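Local coordinates for actin-related protein 8 (Homo sapiens, PDB 4FO0) that binds ATP but hydrolyses it only slowly, does not polymerise, and serves as a proposed core subunit of the INO80 chromatin-remodelling complex, at residues T33-P37 against L552-K556; I44-H48 against H130-Y134; S259-V263 against A483-I488; C286-L290 against E353-A357; Q517-Q521 against V539-T543. All coordinates share one frame; numbering follows the deposited sequence.

Interaction 1. Residues T33-P37 against L552-K556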
# COMPACT_ATOMS: atom_id res chain seq x y z
N THR A 33 -19.85 -2.40 10.98
CA THR A 33 -19.85 -2.74 12.40
C THR A 33 -18.64 -3.55 12.83
O THR A 33 -18.31 -3.60 14.01
CB THR A 33 -21.14 -3.49 12.80
OG1 THR A 33 -21.38 -4.59 11.90
CG2 THR A 33 -22.31 -2.55 12.76
N ASP A 34 -17.98 -4.22 11.88
CA ASP A 34 -16.79 -4.99 12.22
C ASP A 34 -15.73 -4.05 12.82
O ASP A 34 -15.62 -2.88 12.43
CB ASP A 34 -16.27 -5.78 11.02
CG ASP A 34 -17.27 -6.83 10.52
OD1 ASP A 34 -18.09 -7.31 11.33
OD2 ASP A 34 -17.24 -7.20 9.31
N THR A 35 -14.99 -4.54 13.80
CA THR A 35 -13.97 -3.72 14.42
C THR A 35 -12.72 -3.75 13.54
O THR A 35 -12.13 -2.71 13.23
CB THR A 35 -13.64 -4.22 15.82
OG1 THR A 35 -14.83 -4.74 16.42
CG2 THR A 35 -13.09 -3.08 16.66
N LEU A 36 -12.35 -4.95 13.14
CA LEU A 36 -11.35 -5.15 12.10
C LEU A 36 -12.01 -5.66 10.82
O LEU A 36 -12.88 -6.54 10.86
CB LEU A 36 -10.32 -6.18 12.54
CG LEU A 36 -9.57 -5.79 13.80
CD1 LEU A 36 -8.58 -6.88 14.12
CD2 LEU A 36 -8.89 -4.43 13.63
N PRO A 37 -11.60 -5.10 9.67
CA PRO A 37 -12.03 -5.63 8.38
C PRO A 37 -11.23 -6.89 8.06
O PRO A 37 -10.15 -7.07 8.60
CB PRO A 37 -11.60 -4.53 7.41
CG PRO A 37 -10.36 -3.97 8.05
CD PRO A 37 -10.66 -3.98 9.53
N LEU A 552 -5.29 0.36 8.62
CA LEU A 552 -6.75 0.30 8.76
C LEU A 552 -7.46 1.64 8.98
O LEU A 552 -8.69 1.68 8.99
CB LEU A 552 -7.13 -0.65 9.88
CG LEU A 552 -6.48 -2.03 9.79
CD1 LEU A 552 -6.79 -2.82 11.05
CD2 LEU A 552 -6.95 -2.77 8.56
N ILE A 553 -6.69 2.71 9.15
CA ILE A 553 -7.27 4.02 9.44
C ILE A 553 -8.32 4.44 8.40
O ILE A 553 -9.42 4.89 8.77
CB ILE A 553 -6.18 5.12 9.53
CG1 ILE A 553 -5.05 4.68 10.44
CG2 ILE A 553 -6.79 6.42 10.03
CD1 ILE A 553 -5.52 4.12 11.75
N ALA A 554 -8.00 4.29 7.12
CA ALA A 554 -8.91 4.75 6.09
C ALA A 554 -10.16 3.87 6.06
O ALA A 554 -11.30 4.37 6.00
CB ALA A 554 -8.23 4.76 4.76
N TRP A 555 -9.95 2.56 6.10
CA TRP A 555 -11.09 1.68 6.13
C TRP A 555 -11.98 2.04 7.34
O TRP A 555 -13.19 2.17 7.21
CB TRP A 555 -10.67 0.20 6.17
CG TRP A 555 -11.87 -0.68 6.16
CD1 TRP A 555 -12.51 -1.20 5.06
CD2 TRP A 555 -12.64 -1.08 7.30
NE1 TRP A 555 -13.61 -1.92 5.45
CE2 TRP A 555 -13.72 -1.86 6.82
CE3 TRP A 555 -12.52 -0.87 8.67
CZ2 TRP A 555 -14.66 -2.43 7.68
CZ3 TRP A 555 -13.45 -1.42 9.52
CH2 TRP A 555 -14.51 -2.20 9.02
N LYS A 556 -11.38 2.23 8.51
CA LYS A 556 -12.18 2.58 9.68
C LYS A 556 -12.94 3.88 9.46
O LYS A 556 -14.11 4.00 9.84
CB LYS A 556 -11.31 2.63 10.94
CG LYS A 556 -11.09 1.24 11.50
CD LYS A 556 -10.17 1.17 12.72
CE LYS A 556 -10.26 -0.24 13.34
NZ LYS A 556 -9.44 -0.46 14.55

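Interaction 2. Residues I44-H48 against H130-Y134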
# COMPACT_ATOMS: atom_id res chain seq x y z
N ILE A 44 -5.75 -12.94 -7.94
CA ILE A 44 -6.56 -14.06 -8.40
C ILE A 44 -5.76 -14.94 -9.35
O ILE A 44 -5.02 -14.46 -10.21
CB ILE A 44 -7.87 -13.59 -9.09
CG1 ILE A 44 -8.64 -14.80 -9.63
CG2 ILE A 44 -7.59 -12.67 -10.24
CD1 ILE A 44 -10.02 -14.47 -10.12
N ALA A 45 -5.89 -16.25 -9.18
CA ALA A 45 -5.30 -17.21 -10.10
C ALA A 45 -6.39 -17.79 -10.99
O ALA A 45 -7.42 -18.26 -10.50
CB ALA A 45 -4.57 -18.31 -9.35
N ARG A 46 -6.16 -17.76 -12.29
CA ARG A 46 -7.13 -18.26 -13.23
C ARG A 46 -6.52 -19.42 -13.98
O ARG A 46 -5.37 -19.32 -14.44
CB ARG A 46 -7.55 -17.16 -14.20
CG ARG A 46 -8.54 -16.19 -13.61
CD ARG A 46 -9.25 -15.45 -14.70
NE ARG A 46 -10.30 -14.56 -14.20
CZ ARG A 46 -11.51 -14.96 -13.81
NH1 ARG A 46 -11.83 -16.25 -13.84
NH2 ARG A 46 -12.39 -14.06 -13.39
N ARG A 47 -7.28 -20.51 -14.10
CA ARG A 47 -6.80 -21.70 -14.79
C ARG A 47 -6.68 -21.44 -16.27
O ARG A 47 -7.28 -20.51 -16.81
CB ARG A 47 -7.72 -22.90 -14.55
CG ARG A 47 -7.08 -24.22 -14.96
CD ARG A 47 -8.01 -25.40 -14.72
NE ARG A 47 -7.52 -26.30 -13.68
CZ ARG A 47 -6.61 -27.24 -13.86
NH1 ARG A 47 -6.06 -27.42 -15.06
NH2 ARG A 47 -6.22 -28.01 -12.85
N HIS A 48 -5.86 -22.25 -16.94
CA HIS A 48 -5.84 -22.26 -18.39
C HIS A 48 -7.05 -23.04 -18.89
O HIS A 48 -7.57 -23.88 -18.16
CB HIS A 48 -4.58 -22.93 -18.90
CG HIS A 48 -3.34 -22.13 -18.66
ND1 HIS A 48 -3.38 -20.90 -18.04
CD2 HIS A 48 -2.05 -22.37 -18.95
CE1 HIS A 48 -2.15 -20.42 -17.96
NE2 HIS A 48 -1.32 -21.29 -18.52
N HIS A 130 -8.79 -30.85 -8.10
CA HIS A 130 -10.13 -30.71 -8.63
C HIS A 130 -10.27 -29.62 -9.69
O HIS A 130 -11.38 -29.20 -9.99
CB HIS A 130 -11.07 -30.38 -7.47
CG HIS A 130 -10.66 -29.16 -6.71
ND1 HIS A 130 -9.41 -29.02 -6.17
CD2 HIS A 130 -11.34 -28.03 -6.42
CE1 HIS A 130 -9.33 -27.85 -5.56
NE2 HIS A 130 -10.48 -27.23 -5.70
N HIS A 131 -9.16 -29.14 -10.22
CA HIS A 131 -9.17 -28.16 -11.31
C HIS A 131 -10.10 -26.95 -11.15
O HIS A 131 -10.92 -26.70 -12.02
CB HIS A 131 -9.53 -28.84 -12.63
CG HIS A 131 -8.65 -30.00 -12.96
ND1 HIS A 131 -7.73 -30.51 -12.07
CD2 HIS A 131 -8.52 -30.73 -14.09
CE1 HIS A 131 -7.09 -31.52 -12.63
NE2 HIS A 131 -7.55 -31.67 -13.86
N PRO A 132 -9.95 -26.18 -10.05
CA PRO A 132 -10.75 -24.97 -9.89
C PRO A 132 -10.54 -24.05 -11.09
O PRO A 132 -9.43 -24.00 -11.61
CB PRO A 132 -10.15 -24.32 -8.66
CG PRO A 132 -9.42 -25.39 -7.96
CD PRO A 132 -8.93 -26.31 -9.01
N GLU A 133 -11.57 -23.32 -11.52
CA GLU A 133 -11.37 -22.37 -12.60
C GLU A 133 -10.54 -21.20 -12.12
O GLU A 133 -9.87 -20.54 -12.92
CB GLU A 133 -12.69 -21.80 -13.11
CG GLU A 133 -13.63 -22.78 -13.71
CD GLU A 133 -14.98 -22.13 -13.95
OE1 GLU A 133 -15.06 -20.89 -13.82
OE2 GLU A 133 -15.94 -22.86 -14.27
N TYR A 134 -10.61 -20.92 -10.82
CA TYR A 134 -9.82 -19.86 -10.23
C TYR A 134 -9.58 -20.02 -8.74
O TYR A 134 -10.22 -20.83 -8.06
CB TYR A 134 -10.48 -18.50 -10.47
CG TYR A 134 -11.81 -18.36 -9.78
CD1 TYR A 134 -12.99 -18.43 -10.50
CD2 TYR A 134 -11.88 -18.18 -8.41
CE1 TYR A 134 -14.21 -18.29 -9.87
CE2 TYR A 134 -13.10 -18.05 -7.77
CZ TYR A 134 -14.27 -18.11 -8.51
OH TYR A 134 -15.48 -17.98 -7.88

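Interaction 3. Residues S259-V263 against A483-I488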
# COMPACT_ATOMS: atom_id res chain seq x y z
N SER A 259 0.36 8.55 -1.67
CA SER A 259 -0.47 9.73 -1.85
C SER A 259 -0.10 10.79 -0.84
O SER A 259 0.15 10.48 0.32
CB SER A 259 -1.95 9.41 -1.65
OG SER A 259 -2.46 8.56 -2.67
N VAL A 260 -0.06 12.03 -1.31
CA VAL A 260 0.02 13.19 -0.43
C VAL A 260 -1.12 14.15 -0.77
O VAL A 260 -1.49 14.31 -1.94
CB VAL A 260 1.34 13.93 -0.59
CG1 VAL A 260 1.54 14.91 0.55
CG2 VAL A 260 2.48 12.94 -0.61
N CYS A 261 -1.70 14.77 0.25
CA CYS A 261 -2.67 15.82 0.01
C CYS A 261 -3.06 16.52 1.29
O CYS A 261 -2.80 16.03 2.39
CB CYS A 261 -3.90 15.29 -0.72
SG CYS A 261 -5.13 14.47 0.33
N CYS A 262 -3.66 17.69 1.15
CA CYS A 262 -4.12 18.43 2.32
C CYS A 262 -5.62 18.38 2.41
O CYS A 262 -6.33 18.67 1.44
CB CYS A 262 -3.62 19.87 2.26
SG CYS A 262 -1.85 19.95 2.47
N VAL A 263 -6.11 17.99 3.58
CA VAL A 263 -7.53 17.81 3.77
C VAL A 263 -8.00 18.74 4.86
O VAL A 263 -7.39 18.83 5.92
CB VAL A 263 -7.87 16.34 4.11
CG1 VAL A 263 -9.29 16.22 4.65
CG2 VAL A 263 -7.69 15.47 2.89
N ALA A 483 7.65 16.04 -1.25
CA ALA A 483 6.27 15.96 -1.69
C ALA A 483 5.32 16.54 -0.64
O ALA A 483 4.40 17.29 -0.96
CB ALA A 483 5.89 14.54 -1.97
N ILE A 484 5.53 16.16 0.61
CA ILE A 484 4.71 16.70 1.68
C ILE A 484 4.79 18.22 1.68
O ILE A 484 3.77 18.89 1.72
CB ILE A 484 5.13 16.17 3.04
CG1 ILE A 484 4.76 14.69 3.13
CG2 ILE A 484 4.49 17.00 4.18
CD1 ILE A 484 5.37 13.99 4.30
N LEU A 485 6.01 18.74 1.66
CA LEU A 485 6.24 20.17 1.66
C LEU A 485 5.59 20.83 0.45
O LEU A 485 4.79 21.75 0.57
CB LEU A 485 7.74 20.45 1.68
CG LEU A 485 8.41 20.11 3.02
CD1 LEU A 485 9.89 20.45 3.00
CD2 LEU A 485 7.72 20.82 4.16
N HIS A 486 5.94 20.33 -0.73
CA HIS A 486 5.38 20.86 -1.96
C HIS A 486 3.85 20.91 -1.93
O HIS A 486 3.25 21.89 -2.35
CB HIS A 486 5.83 20.02 -3.14
CG HIS A 486 5.23 20.44 -4.43
ND1 HIS A 486 3.98 20.02 -4.84
CD2 HIS A 486 5.69 21.27 -5.40
CE1 HIS A 486 3.71 20.56 -6.02
NE2 HIS A 486 4.73 21.32 -6.38
N SER A 487 3.24 19.85 -1.43
CA SER A 487 1.79 19.76 -1.33
C SER A 487 1.22 20.87 -0.44
O SER A 487 0.29 21.57 -0.82
CB SER A 487 1.42 18.38 -0.78
OG SER A 487 0.06 18.30 -0.36
N ILE A 488 1.79 21.03 0.74
CA ILE A 488 1.33 22.02 1.70
C ILE A 488 1.53 23.42 1.13
O ILE A 488 0.74 24.33 1.38
CB ILE A 488 2.11 21.89 3.03
CG1 ILE A 488 1.79 20.53 3.67
CG2 ILE A 488 1.77 23.04 3.96
CD1 ILE A 488 2.48 20.28 4.98

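Interaction 4. Residues C286-L290 against E353-A357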
# COMPACT_ATOMS: atom_id res chain seq x y z
N CYS A 286 14.70 -2.89 -3.09
CA CYS A 286 15.93 -2.18 -2.77
C CYS A 286 16.71 -2.90 -1.66
O CYS A 286 17.91 -3.19 -1.80
CB CYS A 286 15.60 -0.75 -2.37
SG CYS A 286 16.99 0.28 -1.91
N PHE A 287 16.02 -3.19 -0.56
CA PHE A 287 16.59 -3.95 0.54
C PHE A 287 17.18 -5.29 0.07
O PHE A 287 18.25 -5.69 0.50
CB PHE A 287 15.54 -4.20 1.62
CG PHE A 287 16.12 -4.74 2.89
CD1 PHE A 287 17.23 -4.14 3.48
CD2 PHE A 287 15.55 -5.84 3.52
CE1 PHE A 287 17.77 -4.62 4.66
CE2 PHE A 287 16.08 -6.33 4.70
CZ PHE A 287 17.20 -5.72 5.27
N TYR A 288 16.48 -5.97 -0.81
CA TYR A 288 17.01 -7.17 -1.40
C TYR A 288 18.35 -6.92 -2.09
O TYR A 288 19.32 -7.63 -1.89
CB TYR A 288 16.01 -7.78 -2.39
CG TYR A 288 16.56 -8.98 -3.13
CD1 TYR A 288 17.07 -10.07 -2.43
CD2 TYR A 288 16.55 -9.02 -4.52
CE1 TYR A 288 17.59 -11.18 -3.11
CE2 TYR A 288 17.05 -10.12 -5.20
CZ TYR A 288 17.56 -11.19 -4.49
OH TYR A 288 18.05 -12.27 -5.19
N TRP A 289 18.38 -5.89 -2.93
CA TRP A 289 19.58 -5.57 -3.71
C TRP A 289 20.74 -5.21 -2.79
O TRP A 289 21.89 -5.64 -3.01
CB TRP A 289 19.29 -4.42 -4.67
CG TRP A 289 20.50 -3.69 -5.23
CD1 TRP A 289 21.41 -4.17 -6.14
CD2 TRP A 289 20.90 -2.34 -4.95
NE1 TRP A 289 22.35 -3.21 -6.42
CE2 TRP A 289 22.06 -2.07 -5.70
CE3 TRP A 289 20.38 -1.34 -4.12
CZ2 TRP A 289 22.72 -0.84 -5.65
CZ3 TRP A 289 21.04 -0.11 -4.07
CH2 TRP A 289 22.19 0.12 -4.84
N LEU A 290 20.45 -4.47 -1.74
CA LEU A 290 21.49 -4.14 -0.76
C LEU A 290 21.99 -5.41 -0.09
O LEU A 290 23.20 -5.62 0.03
CB LEU A 290 20.97 -3.13 0.26
CG LEU A 290 20.56 -1.78 -0.33
CD1 LEU A 290 19.80 -0.90 0.68
CD2 LEU A 290 21.78 -1.07 -0.85
N GLU A 353 22.44 -1.32 5.37
CA GLU A 353 21.33 -1.72 4.52
C GLU A 353 19.96 -1.62 5.24
O GLU A 353 18.96 -1.23 4.64
CB GLU A 353 21.60 -3.12 3.98
CG GLU A 353 22.50 -3.93 4.89
CD GLU A 353 23.99 -3.75 4.62
OE1 GLU A 353 24.76 -3.74 5.60
OE2 GLU A 353 24.39 -3.64 3.44
N LYS A 354 19.92 -1.95 6.52
CA LYS A 354 18.66 -1.89 7.27
C LYS A 354 18.08 -0.49 7.35
O LYS A 354 16.88 -0.34 7.53
CB LYS A 354 18.81 -2.45 8.68
CG LYS A 354 19.11 -3.94 8.74
CD LYS A 354 19.25 -4.40 10.17
CE LYS A 354 20.53 -3.88 10.78
NZ LYS A 354 20.53 -4.20 12.22
N LEU A 355 18.94 0.51 7.23
CA LEU A 355 18.53 1.92 7.29
C LEU A 355 18.52 2.59 5.92
O LEU A 355 17.66 3.39 5.62
CB LEU A 355 19.44 2.70 8.24
CG LEU A 355 19.25 4.22 8.30
CD1 LEU A 355 17.91 4.61 8.94
CD2 LEU A 355 20.39 4.80 9.09
N GLN A 356 19.48 2.23 5.07
CA GLN A 356 19.52 2.75 3.71
C GLN A 356 18.22 2.51 2.95
O GLN A 356 17.67 3.44 2.34
CB GLN A 356 20.69 2.13 2.96
CG GLN A 356 22.05 2.52 3.50
CD GLN A 356 23.15 1.70 2.89
OE1 GLN A 356 23.13 0.47 2.95
NE2 GLN A 356 24.11 2.36 2.26
N ALA A 357 17.73 1.28 2.96
CA ALA A 357 16.61 0.89 2.13
C ALA A 357 15.33 1.72 2.38
O ALA A 357 14.72 2.23 1.45
CB ALA A 357 16.33 -0.58 2.28

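Interaction 5. Residues Q517-Q521 against V539-T543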
# COMPACT_ATOMS: atom_id res chain seq x y z
N GLN A 517 8.09 7.96 12.61
CA GLN A 517 7.47 9.23 13.01
C GLN A 517 8.48 10.33 13.31
O GLN A 517 8.44 11.41 12.72
CB GLN A 517 6.54 9.03 14.21
CG GLN A 517 6.21 10.33 14.90
CD GLN A 517 5.24 10.16 16.03
OE1 GLN A 517 4.24 9.44 15.91
NE2 GLN A 517 5.53 10.82 17.15
N GLU A 518 9.37 10.05 14.27
CA GLU A 518 10.48 10.92 14.62
C GLU A 518 11.31 11.27 13.39
O GLU A 518 11.55 12.44 13.11
CB GLU A 518 11.39 10.23 15.64
CG GLU A 518 10.65 9.63 16.85
CD GLU A 518 9.93 8.30 16.55
OE1 GLU A 518 9.32 8.16 15.46
OE2 GLU A 518 9.96 7.39 17.40
N PHE A 519 11.73 10.25 12.65
CA PHE A 519 12.62 10.46 11.52
C PHE A 519 12.06 11.51 10.57
O PHE A 519 12.77 12.42 10.13
CB PHE A 519 12.85 9.16 10.76
CG PHE A 519 13.67 9.34 9.52
CD1 PHE A 519 13.08 9.78 8.34
CD2 PHE A 519 15.02 9.07 9.53
CE1 PHE A 519 13.83 9.94 7.19
CE2 PHE A 519 15.78 9.22 8.37
CZ PHE A 519 15.19 9.66 7.21
N LEU A 520 10.79 11.36 10.27
CA LEU A 520 10.13 12.22 9.31
C LEU A 520 9.86 13.60 9.88
O LEU A 520 9.98 14.61 9.19
CB LEU A 520 8.83 11.56 8.85
CG LEU A 520 7.94 12.42 7.96
CD1 LEU A 520 8.62 12.72 6.63
CD2 LEU A 520 6.62 11.73 7.77
N GLN A 521 9.48 13.65 11.16
CA GLN A 521 9.22 14.91 11.82
C GLN A 521 10.48 15.75 11.83
O GLN A 521 10.44 16.97 11.65
CB GLN A 521 8.75 14.67 13.25
CG GLN A 521 9.43 15.54 14.26
CD GLN A 521 8.46 16.47 14.91
OE1 GLN A 521 7.63 16.05 15.72
NE2 GLN A 521 8.52 17.74 14.54
N VAL A 539 5.63 21.08 14.78
CA VAL A 539 5.23 20.22 13.68
C VAL A 539 4.91 18.87 14.30
O VAL A 539 5.73 18.29 15.00
CB VAL A 539 6.37 20.07 12.66
CG1 VAL A 539 6.11 18.90 11.72
CG2 VAL A 539 6.55 21.36 11.89
N ASP A 540 3.71 18.37 14.06
CA ASP A 540 3.31 17.10 14.64
C ASP A 540 3.08 16.02 13.58
O ASP A 540 2.19 16.15 12.74
CB ASP A 540 2.06 17.27 15.51
CG ASP A 540 1.94 16.18 16.55
OD1 ASP A 540 2.99 15.64 16.98
OD2 ASP A 540 0.79 15.85 16.95
N VAL A 541 3.90 14.98 13.60
CA VAL A 541 3.69 13.84 12.73
C VAL A 541 2.97 12.73 13.49
O VAL A 541 3.44 12.28 14.53
CB VAL A 541 5.00 13.32 12.13
CG1 VAL A 541 4.75 12.08 11.33
CG2 VAL A 541 5.61 14.38 11.24
N ILE A 542 1.83 12.31 12.97
CA ILE A 542 1.03 11.27 13.61
C ILE A 542 1.10 10.00 12.79
O ILE A 542 0.81 10.02 11.59
CB ILE A 542 -0.47 11.69 13.74
CG1 ILE A 542 -0.61 12.91 14.65
CG2 ILE A 542 -1.33 10.55 14.21
CD1 ILE A 542 -0.34 14.21 13.90
N THR A 543 1.47 8.88 13.42
CA THR A 543 1.59 7.61 12.70
C THR A 543 0.68 6.52 13.23
O THR A 543 0.21 5.68 12.46
CB THR A 543 3.03 7.10 12.67
OG1 THR A 543 3.56 7.09 14.00
CG2 THR A 543 3.87 7.99 11.76
O HOH W 1 1.12 8.83 16.67

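Interaction 1. Residues T33-P37 against L552-K556
Pro37 lies flat over one face of the Trp555 indole, with CB 3.6 Å from the centroid of the six-membered ring and only 17° off the ring normal, a clear CH-pi contact. The two side chains run antiparallel, and CD lies over the CE3-CZ3 side of the benzo ring, 3.7 Å from CE3 of Trp555, while CB sits over the benzo ring, a little toward the CD2-CE2 bond. Trp555 gets there because its CG is anti to the backbone N (chi1 -178°), which swings the indole out from the helix and toward the 33-37 loop. At the indole's edge, in plane, comes the carbonyl of Asp34, its O 3.7 Å from CH2 of Trp555. The contact ties the loop linking strands 26-31 and 38-47, an antiparallel hairpin of the N-terminal part of the actin fold, to the start of helix 553-563 near the C-terminus; in actins, too, both chain ends build one subdomain. The indole is fixed from a second direction by a hydrogen bond from NE1 to the carbonyl of Val19 in strand 17-21. A serine in place of Trp555 would probably leave Pro37 without its aromatic floor and the Val19 carbonyl without its donor. Next to the proline, Leu552 adds two methyls: CD2 touches CG of Pro37 at 3.7 Å, and CD1 meets CD2 of Leu36 at the same distance, each pair approaching at a slant. Lys556, extended beyond CG, runs alongside Leu36 and points the same way, its NZ 4.1 Å from CD2 of Leu36.

Interaction 2. Residues I44-H48 against H130-Y134
The Arg47 guanidinium leans over His131, its NH2 above one face of the imidazole near the rim, the planes 33° apart; CG of His131 in turn meets a guanidinium face near its rim, and CZ of Arg47 is 3.5 Å from that CG. NH2 is too poorly angled for a hydrogen bond to ND1, which has a weak one to Thr128 O instead. At the guanidinium's edge, in plane, sits the carbonyl O of Pro132, itself bonded to the hydroxyl of Tyr149. A bend at chi3 (-113°) turns the group onto the ring. The Arg46 guanidinium carries CD1 of Ile44 over one face, 3.9 Å above its plane, and stands 77° to the Tyr134 ring; its NE forms a salt bridge with Asp176 of helix 170-187. Ile44 CD1 also reaches CB of Tyr134 at 4.1 Å. The backbones join as well: Arg47 N donates a nearly straight 2.8 Å bond to Glu133 O, and Arg46 pairs with Tyr134 as an antiparallel non-hydrogen-bonded pair, the CA atoms 4.3 Å apart. This is antiparallel strand pairing, where the chain entering strand 134-136 joins strand 38-47 in the large mixed sheet of the actin fold.

Interaction 3. Residues S259-V263 against A483-I488
Ala483 opens the contact, its CB resting 4.0 Å from CG2 of Val260. One residue on, Ile484 comes in from the flank, and its CG1 lies 4.1 Å from CG1 of Val260, so the valine's two branches are split between consecutive residues of the helix. Val260 holds CG1 anti to its backbone N (chi1 -166°), which also brings that methyl onto Ser487 a turn later, 3.7 Å from the serine CB. The hydroxyl of Ser487 is buried yet satisfied: OG bonds to the carbonyl of Thr272, while against the strand OG makes no hydrogen bond, lying 3.7 Å from CA of Cys261 and close to SG of Cys262. Ile488 closes the series, its CG1 3.9 Å from the same sulfur. The strand therefore offers Val260 and Cys262 to the helix, with Cys261 between them turned the other way. Helix and strand run roughly the same way, their short axes 7.8 Å apart at closest and crossing at -33°. Helix 480-489 covers this face of the six-stranded sheet: Ile484 also rests on Cys249 and Val251 of strand 247-253, Ala483 and Ser487 reach strand 274-276, and Ile488 packs with Cys262 against Met500 of helix 494-502.

Interaction 4. Residues C286-L290 against E353-A357
The helix turns that carry Phe287 and Leu290 on one side and Glu353 and Ala357 on the other run roughly antiparallel, their short axes 9.1 Å apart at closest with 146° between their directions. Alanine allows the nearest approach: the CA atoms of Phe287 and Ala357 are 5.1 Å apart, whereas those of Leu290 and Glu353 are at 5.8 Å. The CB of Ala357 is wedged between the two larger side chains, 3.8 Å from CB of Phe287 and 3.8 Å from CD1 of Leu290, with SG of Cys286 lying farther off. Phe287 has CG anti to its backbone N (chi1 -169°), and this carries the ring across to the opposing helix; its CD1-CE1 side faces the carbonyl of Glu353 edge-on, with Glu353 O 3.6 Å from CD1. CE1 also lies 3.9 Å from CA of Lys354. A valine in place of Phe287 would probably leave this stretch of the Glu353-Lys354 backbone without its aromatic cover and open a gap beside Ala357. Leu290 fills the other end, its CB 3.8 Å from CB of Glu353 and CD1 reaching CB of Gln356. The polar ends turn to other partners: Glu353 OE1 accepts from Gly351 N, Gln356 NE2 donates to Asp83, and Lys354 NZ bonds His332. Packing of largely apolar atoms around a small residue joins helices 280-293 and 353-359, with Phe319 of helix 306-319 also on Phe287, in the part of the actin fold that probably corresponds to actin's subdomain 4.

Interaction 5. Residues Q517-Q521 against V539-T543
Thr543 and Gln517 are hydrogen-bonded at one end of the contact: the hydroxyl donates to OE1 at 3.1 Å, with a C=O...OG1 angle of 133° and a tilt of 16° out of the carbonyl plane. Gln517 has CG anti to its backbone N (chi1 163°) and is extended beyond it, which stretches the amide across to the threonine. A water donates to the same OE1 and accepts from Thr543 N, each at 3.3 Å, so that one amide oxygen takes two donors. At the other end Gln521, bent at chi2, brings NE2 to Val539 O at 2.9 Å, a weak bond because of its poor angle; the Gln521 and Val539 side chains lie antiparallel. Apolar contacts fill the middle. CG2 of Val541 rests on CB of Gln521 at 3.7 Å, and CG1 meets CD2 of Leu520 at 4.0 Å, the two side chains crossing near a right angle. Back at the Thr543 end, its methyl CG2 lies 3.8 Å from CB of Gln517. Helix 516-527 thus packs against strand 540-542, an edge strand of the six-stranded sheet, in a beta-alpha-beta crossover from the parallel strand 503-507, whose Val506 lies against both Leu520 and Thr543.

In the fold
Interactions 3 and 4 are fully buried and apolar in character, while interactions 1, 2 and 5 are only partly buried, and there exposed or polar groups join in. Interactions 3 and 5 belong together: both lay a helix on the same six-stranded sheet, and their helices touch where Ile484 CD1 lies 4.2 Å from Leu520 CD1. Amide and hydroxyl bonds appear in 5, at one edge strand of the sheet, but not across 3. Interaction 1 joins parts of the chain more than 500 residues apart, enclosing the other four in sequence. Interaction 2, in the eight-stranded sheet, is the one built on strand pairing; interaction 4 pairs helix with helix about 22 Å, centre to centre, from interaction 5.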